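Local coordinates for XAC2610 protein (Xanthomonas axonopodis pv. citri, PDB 4QTQ) that probably acts as a calcium-binding immunity protein, inhibiting a peptidoglycan hydrolase effector linked to the type IV secretion system that Xanthomonas uses to kill other bacteria, at residues 114-119 with 146-151; 154-159 with 173-178; 166-171 with 188-193; 184-189 with 200-205. All coordinates share one frame; numbering follows the deposited sequence.

Contact 1 of 4, residues 114-119 with 146-151; sequences EGNYGG and MANGLF
Asn116 and Asn148 set their side-chain amides side by side, pointing the same way and nearly coplanar, the two planes only 20° apart. The N-H used is on ND2 of Asn116, which reaches OD1 of Asn148 at 2.6 Å; the bond is almost straight and lies in the plane of both amides, which should hinder rotation of either one. Asn116 gets there because its CG stands anti to the backbone N (chi1 -156°), which carries the amide across to the second loop. The same nitrogen also donates to Gly163 O, while ND2 of Asn148 bonds Thr161 OG1, so both amides are held against strand 157-163. Next to this amide pair the backbones also join: Asn116 N donates to Ala147 O at 2.8 Å, and Met146 N donates to Glu114 O, also at 2.8 Å. The loop 114-119 that offers these groups follows strand 106-112 and closes on itself as a G1 beta bulge, Gly118 and Gly119 both facing Gly115. Gly115 N bonds Gly119 O at 2.9 Å, and Gly115 CA passes 3.6 Å from Ala147 O. Met146 begins by heading away from the loop, but its chain is doubled back by bends at chi2 and chi3, crossing the Asn116 side chain at about a right angle. Its methyl CE thereby stops 3.3 Å from Asn116 OD1, on the amide's oxygen end, while Met146 O is taken by Ser162 OG.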
loop_
_atom_site.group_PDB
_atom_site.type_symbol
_atom_site.label_atom_id
_atom_site.label_comp_id
_atom_site.label_asym_id
_atom_site.label_seq_id
_atom_site.Cartn_x
_atom_site.Cartn_y
_atom_site.Cartn_z
ATOM N N GLU A 114 -5.359 0.973 -10.257
ATOM C CA GLU A 114 -6.416 1.963 -10.054
ATOM C C GLU A 114 -5.870 3.217 -9.345
ATOM O O GLU A 114 -6.632 4.051 -8.867
ATOM C CB GLU A 114 -7.542 1.351 -9.214
ATOM C CG GLU A 114 -8.168 0.063 -9.752
ATOM C CD GLU A 114 -9.321 -0.419 -8.875
ATOM O OE1 GLU A 114 -9.109 -0.741 -7.684
ATOM O OE2 GLU A 114 -10.462 -0.466 -9.358
ATOM N N GLY A 115 -4.554 3.335 -9.255
ATOM C CA GLY A 115 -3.948 4.545 -8.756
ATOM C C GLY A 115 -4.151 5.656 -9.763
ATOM O O GLY A 115 -4.626 5.423 -10.892
ATOM N N ASN A 116 -3.779 6.860 -9.354
ATOM C CA ASN A 116 -3.868 8.035 -10.217
ATOM C C ASN A 116 -3.195 7.788 -11.564
ATOM O O ASN A 116 -2.083 7.276 -11.624
ATOM C CB ASN A 116 -3.232 9.247 -9.528
ATOM C CG ASN A 116 -3.772 10.576 -10.047
ATOM O OD1 ASN A 116 -4.771 10.631 -10.771
ATOM N ND2 ASN A 116 -3.107 11.657 -9.669
ATOM N N TYR A 117 -3.896 8.117 -12.645
ATOM C CA TYR A 117 -3.377 7.951 -14.008
ATOM C C TYR A 117 -2.917 6.537 -14.318
ATOM O O TYR A 117 -1.971 6.341 -15.072
ATOM C CB TYR A 117 -2.269 8.981 -14.290
ATOM C CG TYR A 117 -2.851 10.366 -14.323
ATOM C CD1 TYR A 117 -3.598 10.791 -15.419
ATOM C CD2 TYR A 117 -2.719 11.230 -13.242
ATOM C CE1 TYR A 117 -4.174 12.051 -15.453
ATOM C CE2 TYR A 117 -3.290 12.496 -13.268
ATOM C CZ TYR A 117 -4.014 12.899 -14.379
ATOM O OH TYR A 117 -4.594 14.144 -14.429
ATOM N N GLY A 118 -3.610 5.556 -13.749
ATOM C CA GLY A 118 -3.296 4.154 -13.988
ATOM C C GLY A 118 -2.081 3.596 -13.264
ATOM O O GLY A 118 -1.580 2.525 -13.619
ATOM N N GLY A 119 -1.612 4.299 -12.242
ATOM C CA GLY A 119 -0.490 3.817 -11.432
ATOM C C GLY A 119 -0.918 2.701 -10.489
ATOM O O GLY A 119 -2.082 2.317 -10.466
ATOM N N MET A 146 -6.853 6.005 -6.885
ATOM C CA MET A 146 -6.637 7.374 -7.378
ATOM C C MET A 146 -5.514 8.136 -6.644
ATOM O O MET A 146 -5.342 9.346 -6.836
ATOM C CB MET A 146 -7.946 8.170 -7.380
ATOM C CG MET A 146 -8.959 7.707 -8.430
ATOM S SD MET A 146 -8.404 7.822 -10.157
ATOM C CE MET A 146 -7.867 9.532 -10.257
ATOM N N ALA A 147 -4.730 7.439 -5.827
ATOM C CA ALA A 147 -3.593 8.069 -5.169
ATOM C C ALA A 147 -2.392 8.041 -6.100
ATOM O O ALA A 147 -2.327 7.230 -7.031
ATOM C CB ALA A 147 -3.259 7.350 -3.884
ATOM N N ASN A 148 -1.427 8.914 -5.830
ATOM C CA ASN A 148 -0.185 8.926 -6.594
ATOM C C ASN A 148 0.761 7.811 -6.201
ATOM O O ASN A 148 1.804 7.647 -6.824
ATOM C CB ASN A 148 0.503 10.281 -6.488
ATOM C CG ASN A 148 -0.302 11.372 -7.140
ATOM O OD1 ASN A 148 -1.057 11.114 -8.080
ATOM N ND2 ASN A 148 -0.176 12.589 -6.633
ATOM N N GLY A 149 0.390 7.048 -5.183
ATOM C CA GLY A 149 1.139 5.874 -4.785
ATOM C C GLY A 149 0.770 5.505 -3.368
ATOM O O GLY A 149 -0.052 6.174 -2.738
ATOM N N LEU A 150 1.388 4.443 -2.864
ATOM C CA LEU A 150 1.145 3.985 -1.511
ATOM C C LEU A 150 1.355 5.110 -0.495
ATOM O O LEU A 150 2.281 5.912 -0.612
ATOM C CB LEU A 150 2.057 2.805 -1.177
ATOM C CG LEU A 150 1.823 2.053 0.140
ATOM C CD1 LEU A 150 0.387 1.560 0.238
ATOM C CD2 LEU A 150 2.777 0.875 0.227
ATOM N N PHE A 151 0.452 5.163 0.476
ATOM C CA PHE A 151 0.511 6.119 1.579
ATOM C C PHE A 151 1.758 5.954 2.451
ATOM O O PHE A 151 2.435 4.925 2.403
ATOM C CB PHE A 151 -0.766 6.020 2.446
ATOM C CG PHE A 151 -1.165 4.613 2.804
ATOM C CD1 PHE A 151 -0.506 3.921 3.806
ATOM C CD2 PHE A 151 -2.201 3.976 2.124
ATOM C CE1 PHE A 151 -0.877 2.622 4.140
ATOM C CE2 PHE A 151 -2.570 2.683 2.445
ATOM C CZ PHE A 151 -1.913 2.004 3.458
#

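Contact 2 of 4, residues 154-159 with 173-178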
loop_
_atom_site.group_PDB
_atom_site.type_symbol
_atom_site.label_atom_id
_atom_site.label_comp_id
_atom_site.label_asym_id
_atom_site.label_seq_id
_atom_site.Cartn_x
_atom_site.Cartn_y
_atom_site.Cartn_z
ATOM N N LYS A 154 2.931 7.749 9.744
ATOM C CA LYS A 154 3.616 8.505 10.806
ATOM C C LYS A 154 2.753 8.430 12.059
ATOM O O LYS A 154 1.720 9.085 12.137
ATOM C CB LYS A 154 3.794 9.969 10.383
ATOM C CG LYS A 154 4.511 10.852 11.400
ATOM C CD LYS A 154 4.156 12.325 11.223
ATOM C CE LYS A 154 4.734 13.187 12.337
ATOM N NZ LYS A 154 6.222 13.149 12.357
ATOM N N GLY A 155 3.168 7.631 13.033
ATOM C CA GLY A 155 2.332 7.363 14.208
ATOM C C GLY A 155 1.019 6.733 13.785
ATOM O O GLY A 155 1.014 5.766 13.019
ATOM N N ASN A 156 -0.094 7.302 14.249
ATOM C CA ASN A 156 -1.420 6.852 13.815
ATOM C C ASN A 156 -1.981 7.676 12.642
ATOM O O ASN A 156 -3.178 7.602 12.341
ATOM C CB ASN A 156 -2.399 6.812 14.999
ATOM C CG ASN A 156 -2.846 8.192 15.452
ATOM O OD1 ASN A 156 -2.127 9.184 15.287
ATOM N ND2 ASN A 156 -4.040 8.261 16.038
ATOM N N MET A 157 -1.109 8.438 11.978
ATOM C CA MET A 157 -1.492 9.266 10.829
ATOM C C MET A 157 -0.951 8.698 9.518
ATOM O O MET A 157 0.219 8.328 9.423
ATOM C CB MET A 157 -0.985 10.705 11.005
ATOM C CG MET A 157 -1.580 11.436 12.201
ATOM S SD MET A 157 -3.373 11.599 12.072
ATOM C CE MET A 157 -3.813 12.013 13.764
ATOM N N LEU A 158 -1.822 8.650 8.515
ATOM C CA LEU A 158 -1.486 8.171 7.190
ATOM C C LEU A 158 -1.667 9.315 6.186
ATOM O O LEU A 158 -2.707 9.970 6.168
ATOM C CB LEU A 158 -2.397 6.999 6.806
ATOM C CG LEU A 158 -1.997 5.599 7.291
ATOM C CD1 LEU A 158 -1.790 5.521 8.802
ATOM C CD2 LEU A 158 -3.035 4.578 6.855
ATOM N N THR A 159 -0.663 9.552 5.352
ATOM C CA THR A 159 -0.757 10.596 4.334
ATOM C C THR A 159 -0.730 10.018 2.920
ATOM O O THR A 159 -0.056 9.031 2.650
ATOM C CB THR A 159 0.366 11.638 4.491
ATOM O OG1 THR A 159 1.616 10.963 4.640
ATOM C CG2 THR A 159 0.132 12.505 5.713
ATOM N N THR A 173 -4.890 13.425 4.869
ATOM C CA THR A 173 -4.404 12.868 6.119
ATOM C C THR A 173 -5.540 12.049 6.734
ATOM O O THR A 173 -6.681 12.530 6.860
ATOM C CB THR A 173 -3.905 13.960 7.092
ATOM O OG1 THR A 173 -2.767 14.632 6.522
ATOM C CG2 THR A 173 -3.509 13.359 8.441
ATOM N N TYR A 174 -5.214 10.801 7.069
ATOM C CA TYR A 174 -6.143 9.866 7.678
ATOM C C TYR A 174 -5.626 9.556 9.063
ATOM O O TYR A 174 -4.411 9.437 9.266
ATOM C CB TYR A 174 -6.208 8.550 6.890
ATOM C CG TYR A 174 -6.814 8.685 5.521
ATOM C CD1 TYR A 174 -6.066 9.176 4.449
ATOM C CD2 TYR A 174 -8.138 8.326 5.298
ATOM C CE1 TYR A 174 -6.629 9.307 3.185
ATOM C CE2 TYR A 174 -8.708 8.441 4.046
ATOM C CZ TYR A 174 -7.959 8.937 2.997
ATOM O OH TYR A 174 -8.545 9.062 1.770
ATOM N N GLU A 175 -6.546 9.423 10.015
ATOM C CA GLU A 175 -6.202 8.891 11.334
ATOM C C GLU A 175 -6.653 7.449 11.334
ATOM O O GLU A 175 -7.773 7.144 10.898
ATOM C CB GLU A 175 -6.890 9.674 12.445
ATOM C CG GLU A 175 -6.548 9.188 13.845
ATOM C CD GLU A 175 -7.110 10.076 14.937
ATOM O OE1 GLU A 175 -7.901 10.984 14.636
ATOM O OE2 GLU A 175 -6.770 9.858 16.117
ATOM N N LEU A 176 -5.783 6.562 11.804
ATOM C CA LEU A 176 -6.111 5.155 11.883
ATOM C C LEU A 176 -6.338 4.796 13.335
ATOM O O LEU A 176 -5.423 4.920 14.149
ATOM C CB LEU A 176 -4.993 4.292 11.311
ATOM C CG LEU A 176 -5.333 2.789 11.273
ATOM C CD1 LEU A 176 -6.219 2.437 10.082
ATOM C CD2 LEU A 176 -4.062 1.973 11.237
ATOM N N LYS A 177 -7.561 4.370 13.651
ATOM C CA LYS A 177 -7.900 3.871 14.985
ATOM C C LYS A 177 -8.628 2.550 14.836
ATOM O O LYS A 177 -9.705 2.498 14.233
ATOM C CB LYS A 177 -8.784 4.867 15.744
ATOM C CG LYS A 177 -8.181 6.259 15.858
ATOM C CD LYS A 177 -9.020 7.187 16.723
ATOM C CE LYS A 177 -8.808 6.928 18.206
ATOM N NZ LYS A 177 -8.816 8.216 18.952
ATOM N N ASN A 178 -8.022 1.491 15.376
ATOM C CA ASN A 178 -8.624 0.159 15.423
ATOM C C ASN A 178 -9.070 -0.355 14.055
ATOM O O ASN A 178 -10.270 -0.424 13.763
ATOM C CB ASN A 178 -9.793 0.133 16.412
ATOM C CG ASN A 178 -9.344 0.349 17.837
ATOM O OD1 ASN A 178 -8.505 -0.391 18.355
ATOM N ND2 ASN A 178 -9.895 1.371 18.479
#
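Leu158 and Tyr174 form the close-knit centre of this antiparallel pairing: Leu158 N gives to Tyr174 O and Tyr174 N to Leu158 O, both at 2.8 Å. Their CB atoms lie 4.1 Å apart on the face that Leu140 and Ile143 of helix 138-143 cover, and the rim of the Tyr174 ring turns toward Leu158 O, which lies near the ring plane. Leu176 extends this apolar face, its CB 4.3 Å from Leu158 CD1, and its N closes the ladder on Asn156 O at 2.9 Å. A type II' turn, Lys154 to Met157, feeds the strand that makes this hairpin with 168-176.

The other face is looser. Met157, bent at chi2 (-61°), folds over its partner and lays CE 3.9 Å from Glu175 CG; its SD sits 4.0 Å from Thr173 CG2. Toward the solvent, Asn156 ND2 reaches Glu175 OE2 in a weak bond of 3.2 Å, the amide and carboxylate planes 82° apart, and Lys177 NZ makes a long ion pair with that oxygen. The straight backbone bonds thus set the register and the buried leucines close the face toward helix 138-143, while the amide-carboxylate link, weak and at the exposed turn end, is probably easily exchanged for water.

Contact 3 of 4, residues 166-171 with 188-193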
loop_
_atom_site.group_PDB
_atom_site.type_symbol
_atom_site.label_atom_id
_atom_site.label_comp_id
_atom_site.label_asym_id
_atom_site.label_seq_id
_atom_site.Cartn_x
_atom_site.Cartn_y
_atom_site.Cartn_z
ATOM N N CYS A 166 -0.610 17.972 -12.334
ATOM C CA CYS A 166 -0.239 19.233 -12.959
ATOM C C CYS A 166 -0.258 20.370 -11.937
ATOM O O CYS A 166 0.728 20.602 -11.244
ATOM C CB CYS A 166 -1.181 19.544 -14.143
ATOM S SG CYS A 166 -1.076 18.402 -15.551
ATOM N N CYS A 167 -1.402 21.037 -11.832
ATOM C CA CYS A 167 -1.628 22.257 -11.071
ATOM C C CYS A 167 -2.609 22.079 -9.904
ATOM O O CYS A 167 -2.871 23.029 -9.164
ATOM C CB CYS A 167 -2.276 23.232 -12.043
ATOM S SG CYS A 167 -3.400 22.343 -13.159
ATOM N N ILE A 168 -3.222 20.900 -9.806
ATOM C CA ILE A 168 -4.112 20.595 -8.690
ATOM C C ILE A 168 -3.498 19.436 -7.916
ATOM O O ILE A 168 -3.268 18.363 -8.469
ATOM C CB ILE A 168 -5.557 20.289 -9.137
ATOM C CG1 ILE A 168 -6.199 21.572 -9.676
ATOM C CG2 ILE A 168 -6.370 19.762 -7.962
ATOM C CD1 ILE A 168 -7.589 21.389 -10.245
ATOM N N HIS A 169 -3.199 19.687 -6.645
ATOM C CA HIS A 169 -2.628 18.690 -5.760
ATOM C C HIS A 169 -3.514 18.569 -4.546
ATOM O O HIS A 169 -3.935 19.582 -3.971
ATOM C CB HIS A 169 -1.227 19.098 -5.314
ATOM C CG HIS A 169 -0.278 19.301 -6.449
ATOM N ND1 HIS A 169 0.126 20.551 -6.864
ATOM C CD2 HIS A 169 0.331 18.415 -7.272
ATOM C CE1 HIS A 169 0.947 20.427 -7.891
ATOM N NE2 HIS A 169 1.086 19.141 -8.161
ATOM N N VAL A 170 -3.790 17.331 -4.155
ATOM C CA VAL A 170 -4.614 17.059 -2.979
ATOM C C VAL A 170 -3.772 16.275 -1.984
ATOM O O VAL A 170 -3.116 15.297 -2.358
ATOM C CB VAL A 170 -5.885 16.282 -3.337
ATOM C CG1 VAL A 170 -6.730 16.036 -2.085
ATOM C CG2 VAL A 170 -6.673 17.037 -4.400
ATOM N N PHE A 171 -3.758 16.742 -0.738
ATOM C CA PHE A 171 -2.957 16.133 0.312
ATOM C C PHE A 171 -3.906 15.677 1.406
ATOM O O PHE A 171 -4.510 16.492 2.085
ATOM C CB PHE A 171 -1.923 17.119 0.866
ATOM C CG PHE A 171 -1.000 17.686 -0.181
ATOM C CD1 PHE A 171 0.133 16.998 -0.569
ATOM C CD2 PHE A 171 -1.269 18.916 -0.775
ATOM C CE1 PHE A 171 0.980 17.518 -1.537
ATOM C CE2 PHE A 171 -0.426 19.435 -1.735
ATOM C CZ PHE A 171 0.701 18.740 -2.116
ATOM N N THR A 188 -6.395 21.028 -0.575
ATOM C CA THR A 188 -6.413 21.135 -2.033
ATOM C C THR A 188 -5.686 22.413 -2.449
ATOM O O THR A 188 -6.067 23.514 -2.034
ATOM C CB THR A 188 -7.852 21.166 -2.589
ATOM O OG1 THR A 188 -8.550 19.991 -2.173
ATOM C CG2 THR A 188 -7.843 21.229 -4.122
ATOM N N GLU A 189 -4.635 22.262 -3.243
ATOM C CA GLU A 189 -3.891 23.408 -3.764
ATOM C C GLU A 189 -4.104 23.512 -5.264
ATOM O O GLU A 189 -3.917 22.534 -5.978
ATOM C CB GLU A 189 -2.408 23.264 -3.473
ATOM C CG GLU A 189 -2.081 23.132 -1.996
ATOM C CD GLU A 189 -0.625 23.436 -1.701
ATOM O OE1 GLU A 189 0.219 23.240 -2.610
ATOM O OE2 GLU A 189 -0.328 23.876 -0.566
ATOM N N ASP A 190 -4.495 24.698 -5.723
ATOM C CA ASP A 190 -4.751 24.970 -7.136
ATOM C C ASP A 190 -3.787 26.071 -7.607
ATOM O O ASP A 190 -3.905 27.236 -7.194
ATOM C CB ASP A 190 -6.216 25.393 -7.310
ATOM C CG ASP A 190 -6.614 25.631 -8.767
ATOM O OD1 ASP A 190 -5.743 25.882 -9.633
ATOM O OD2 ASP A 190 -7.837 25.575 -9.033
ATOM N N THR A 191 -2.830 25.689 -8.450
ATOM C CA THR A 191 -1.815 26.605 -8.986
ATOM C C THR A 191 -1.980 26.822 -10.499
ATOM O O THR A 191 -1.000 27.084 -11.213
ATOM C CB THR A 191 -0.399 26.072 -8.666
ATOM O OG1 THR A 191 -0.261 25.953 -7.249
ATOM C CG2 THR A 191 0.702 27.001 -9.177
ATOM N N ASN A 192 -3.216 26.730 -10.995
ATOM C CA ASN A 192 -3.495 26.991 -12.421
ATOM C C ASN A 192 -3.104 28.419 -12.827
ATOM O O ASN A 192 -2.590 28.644 -13.932
ATOM C CB ASN A 192 -4.962 26.692 -12.755
ATOM C CG ASN A 192 -5.204 25.214 -13.028
ATOM O OD1 ASN A 192 -4.578 24.631 -13.910
ATOM N ND2 ASN A 192 -6.120 24.609 -12.287
ATOM N N ASP A 193 -3.375 29.368 -11.928
ATOM C CA ASP A 193 -2.833 30.724 -12.016
ATOM C C ASP A 193 -1.695 30.843 -10.997
ATOM O O ASP A 193 -1.937 31.102 -9.813
ATOM C CB ASP A 193 -3.929 31.767 -11.739
ATOM C CG ASP A 193 -3.425 33.204 -11.843
ATOM O OD1 ASP A 193 -2.210 33.415 -12.044
ATOM O OD2 ASP A 193 -4.251 34.130 -11.716
HETATM O O HOH W 1 -1.073 22.746 -7.198
#
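Glu189 O accepts two protons: His169 N donates to it at 3.0 Å, and a water adds the second at 3.1 Å. That water also lies close to His169 ND1 and is weakly bonded to Thr191 OG1, which links the imidazole to the opposite strand, though the 2.5 Å from the water to ND1 is rather short. In return Glu189 N bonds His169 O at 2.9 Å, nearly straight. Thr191 N, reaching Cys167 O at 2.8 Å, continues the ladder toward the strand ends. These bonds zip strands 168-176 and 181-190 into a beta hairpin at the middle of a six-stranded antiparallel sheet. On the face with His169, Glu189 and Phe171 approach each other at a slant, OE1 of Glu189 4.0 Å from CE2 of Phe171, with the carboxylate and ring planes 83° apart. The other face carries Val170 beside Thr188, pointing the same way, with CG2 4.1 Å from OG1. Ile168 passes obliquely over Asp190 there. Asp190, its CG anti to the backbone N (chi1 -177°), sends OD1 forward to accept Asn192 N at 3.0 Å, an Asx turn that bends the chain as the strand runs out. At the start of the other strand, Asp164 OD1 takes the backbone N of Ile168.

Contact 4 of 4, residues 184-189 with 200-205; sequences IERLTE and KIERLQ
Glu185 and Arg203 lie side by side and point the same way, the carboxylate meeting the guanidinium at its edge with the planes 56° apart. OE2 receives both NE and NH2 of Arg203 at 3.4 Å each, a salt bridge of two weak bonds. The guanidinium is also covered on one face by Ile201 CG2, 3.7 Å above its centre. Farther along this face Leu187 lies alongside Ile201, pointing the same way, and CD2 packs 3.7 Å from the same methyl, which thus touches an aliphatic chain and a charged plane at once. The backbones of these residues belong to the hairpin of strands 181-190 and 198-205, with Arg186 and Glu202 as one hydrogen-bonded pair and Thr188 and Lys200 as the next; Lys200 N reaches Thr188 O at 2.7 Å. Within strand 181-190, on its other edge, Ile184 and Glu185 both face Thr173 of strand 168-176, a classic beta bulge. On the reverse face Arg186 and Glu202 are neighbours pointing the same way, yet NE stays 4.1 Å from OE1, beyond a salt bridge. Instead a water accepts from Arg186 NE at 3.0 Å and donates to Glu202 OE2, and the arginine's NH1 makes its salt bridge with Asp172. The bend at chi3 (-53°) turns the guanidinium aside from the Glu202 carboxylate. Glu202 OE1 is shared between Lys200 NZ, in a salt bridge whose hydrogen bond is weak (3.1 Å), and a second water that also bonds Thr188 OG1.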
loop_
_atom_site.group_PDB
_atom_site.type_symbol
_atom_site.label_atom_id
_atom_site.label_comp_id
_atom_site.label_asym_id
_atom_site.label_seq_id
_atom_site.Cartn_x
_atom_site.Cartn_y
_atom_site.Cartn_z
ATOM N N ILE A 184 -9.278 12.888 8.027
ATOM C CA ILE A 184 -9.432 14.004 8.968
ATOM C C ILE A 184 -9.050 15.363 8.378
ATOM O O ILE A 184 -9.337 16.390 8.976
ATOM C CB ILE A 184 -8.628 13.787 10.264
ATOM C CG1 ILE A 184 -7.130 13.637 9.971
ATOM C CG2 ILE A 184 -9.158 12.577 11.026
ATOM C CD1 ILE A 184 -6.276 13.913 11.187
ATOM N N GLU A 185 -8.406 15.367 7.217
ATOM C CA GLU A 185 -7.941 16.597 6.603
ATOM C C GLU A 185 -7.673 16.384 5.126
ATOM O O GLU A 185 -7.005 15.424 4.735
ATOM C CB GLU A 185 -6.660 17.088 7.276
ATOM C CG GLU A 185 -6.228 18.472 6.826
ATOM C CD GLU A 185 -4.840 18.816 7.300
ATOM O OE1 GLU A 185 -3.877 18.524 6.567
ATOM O OE2 GLU A 185 -4.713 19.378 8.401
ATOM N N ARG A 186 -8.206 17.291 4.315
ATOM C CA ARG A 186 -7.920 17.321 2.891
ATOM C C ARG A 186 -7.485 18.743 2.523
ATOM O O ARG A 186 -8.258 19.696 2.701
ATOM C CB ARG A 186 -9.148 16.908 2.076
ATOM C CG ARG A 186 -8.869 16.856 0.581
ATOM C CD ARG A 186 -10.099 16.727 -0.293
ATOM N NE ARG A 186 -10.986 15.619 0.047
ATOM C CZ ARG A 186 -10.747 14.330 -0.194
ATOM N NH1 ARG A 186 -9.606 13.927 -0.740
ATOM N NH2 ARG A 186 -11.655 13.426 0.150
ATOM N N LEU A 187 -6.250 18.866 2.028
ATOM C CA LEU A 187 -5.686 20.134 1.582
ATOM C C LEU A 187 -5.641 20.130 0.056
ATOM O O LEU A 187 -4.950 19.309 -0.532
ATOM C CB LEU A 187 -4.258 20.339 2.119
ATOM C CG LEU A 187 -3.977 20.289 3.623
ATOM C CD1 LEU A 187 -2.558 20.783 3.906
ATOM C CD2 LEU A 187 -4.984 21.100 4.431
ATOM N N THR A 188 -6.395 21.028 -0.575
ATOM C CA THR A 188 -6.413 21.135 -2.033
ATOM C C THR A 188 -5.686 22.413 -2.449
ATOM O O THR A 188 -6.067 23.514 -2.034
ATOM C CB THR A 188 -7.852 21.166 -2.589
ATOM O OG1 THR A 188 -8.550 19.991 -2.173
ATOM C CG2 THR A 188 -7.843 21.229 -4.122
ATOM N N GLU A 189 -4.635 22.262 -3.243
ATOM C CA GLU A 189 -3.891 23.408 -3.764
ATOM C C GLU A 189 -4.104 23.512 -5.264
ATOM O O GLU A 189 -3.917 22.534 -5.978
ATOM C CB GLU A 189 -2.408 23.264 -3.473
ATOM C CG GLU A 189 -2.081 23.132 -1.996
ATOM C CD GLU A 189 -0.625 23.436 -1.701
ATOM O OE1 GLU A 189 0.219 23.240 -2.610
ATOM O OE2 GLU A 189 -0.328 23.876 -0.566
ATOM N N LYS A 200 -7.446 25.225 -0.385
ATOM C CA LYS A 200 -8.687 24.895 0.301
ATOM C C LYS A 200 -8.383 23.871 1.377
ATOM O O LYS A 200 -7.699 22.886 1.114
ATOM C CB LYS A 200 -9.700 24.344 -0.695
ATOM C CG LYS A 200 -11.074 24.058 -0.123
ATOM C CD LYS A 200 -12.136 24.190 -1.203
ATOM C CE LYS A 200 -13.329 23.296 -0.951
ATOM N NZ LYS A 200 -13.048 21.910 -1.412
ATOM N N ILE A 201 -8.876 24.122 2.587
ATOM C CA ILE A 201 -8.647 23.237 3.718
ATOM C C ILE A 201 -9.990 22.688 4.165
ATOM O O ILE A 201 -10.906 23.455 4.451
ATOM C CB ILE A 201 -8.006 23.983 4.907
ATOM C CG1 ILE A 201 -6.716 24.683 4.481
ATOM C CG2 ILE A 201 -7.742 23.028 6.071
ATOM C CD1 ILE A 201 -6.278 25.775 5.445
ATOM N N GLU A 202 -10.111 21.366 4.203
ATOM C CA GLU A 202 -11.265 20.716 4.805
ATOM C C GLU A 202 -10.793 19.831 5.947
ATOM O O GLU A 202 -9.735 19.210 5.861
ATOM C CB GLU A 202 -12.016 19.878 3.790
ATOM C CG GLU A 202 -12.415 20.618 2.530
ATOM C CD GLU A 202 -12.865 19.663 1.457
ATOM O OE1 GLU A 202 -12.161 19.543 0.449
ATOM O OE2 GLU A 202 -13.899 18.999 1.635
ATOM N N ARG A 203 -11.580 19.791 7.015
ATOM C CA ARG A 203 -11.254 19.018 8.213
ATOM C C ARG A 203 -12.484 18.321 8.736
ATOM O O ARG A 203 -13.610 18.756 8.469
ATOM C CB ARG A 203 -10.709 19.920 9.311
ATOM C CG ARG A 203 -9.445 20.630 8.910
ATOM C CD ARG A 203 -8.574 20.990 10.099
ATOM N NE ARG A 203 -7.217 21.288 9.627
ATOM C CZ ARG A 203 -6.659 22.495 9.579
ATOM N NH1 ARG A 203 -7.304 23.575 10.012
ATOM N NH2 ARG A 203 -5.422 22.624 9.105
ATOM N N LEU A 204 -12.254 17.254 9.503
ATOM C CA LEU A 204 -13.328 16.458 10.058
ATOM C C LEU A 204 -13.824 17.175 11.297
ATOM O O LEU A 204 -13.074 17.375 12.255
ATOM C CB LEU A 204 -12.839 15.048 10.407
ATOM C CG LEU A 204 -13.830 14.108 11.081
ATOM C CD1 LEU A 204 -14.913 13.701 10.106
ATOM C CD2 LEU A 204 -13.139 12.884 11.669
ATOM N N GLN A 205 -15.100 17.537 11.276
ATOM C CA GLN A 205 -15.708 18.285 12.362
ATOM C C GLN A 205 -17.149 17.824 12.507
ATOM O O GLN A 205 -17.891 17.797 11.526
ATOM C CB GLN A 205 -15.640 19.775 12.027
ATOM C CG GLN A 205 -16.052 20.702 13.150
ATOM C CD GLN A 205 -16.120 22.148 12.695
ATOM O OE1 GLN A 205 -15.368 22.584 11.807
ATOM N NE2 GLN A 205 -17.023 22.906 13.300
HETATM O O HOH W 2 -9.779 20.689 0.295
HETATM O O HOH W 3 -13.817 15.883 1.081
#

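In the fold
Contacts 2, 3 and 4 all belong to one six-stranded antiparallel sheet. Contacts 2 and 3 share strand 168-176, one toward each end, their centres about 23 Å apart, while contacts 3 and 4 share strand 181-190 and overlap at Thr188 and Glu189. Contact 1 instead joins two loops, and reaches the sheet where Phe151 packs on Leu158 and Thr159 of contact 2. Contacts 1 and 2 are partly buried, the first relying on amide and backbone bonds, the second on a backbone ladder with leucines packed against helix 138-143. Contacts 3 and 4 lie on the surface, farther from the chain's centre, and there waters and charged side chains supplement the strand ladder.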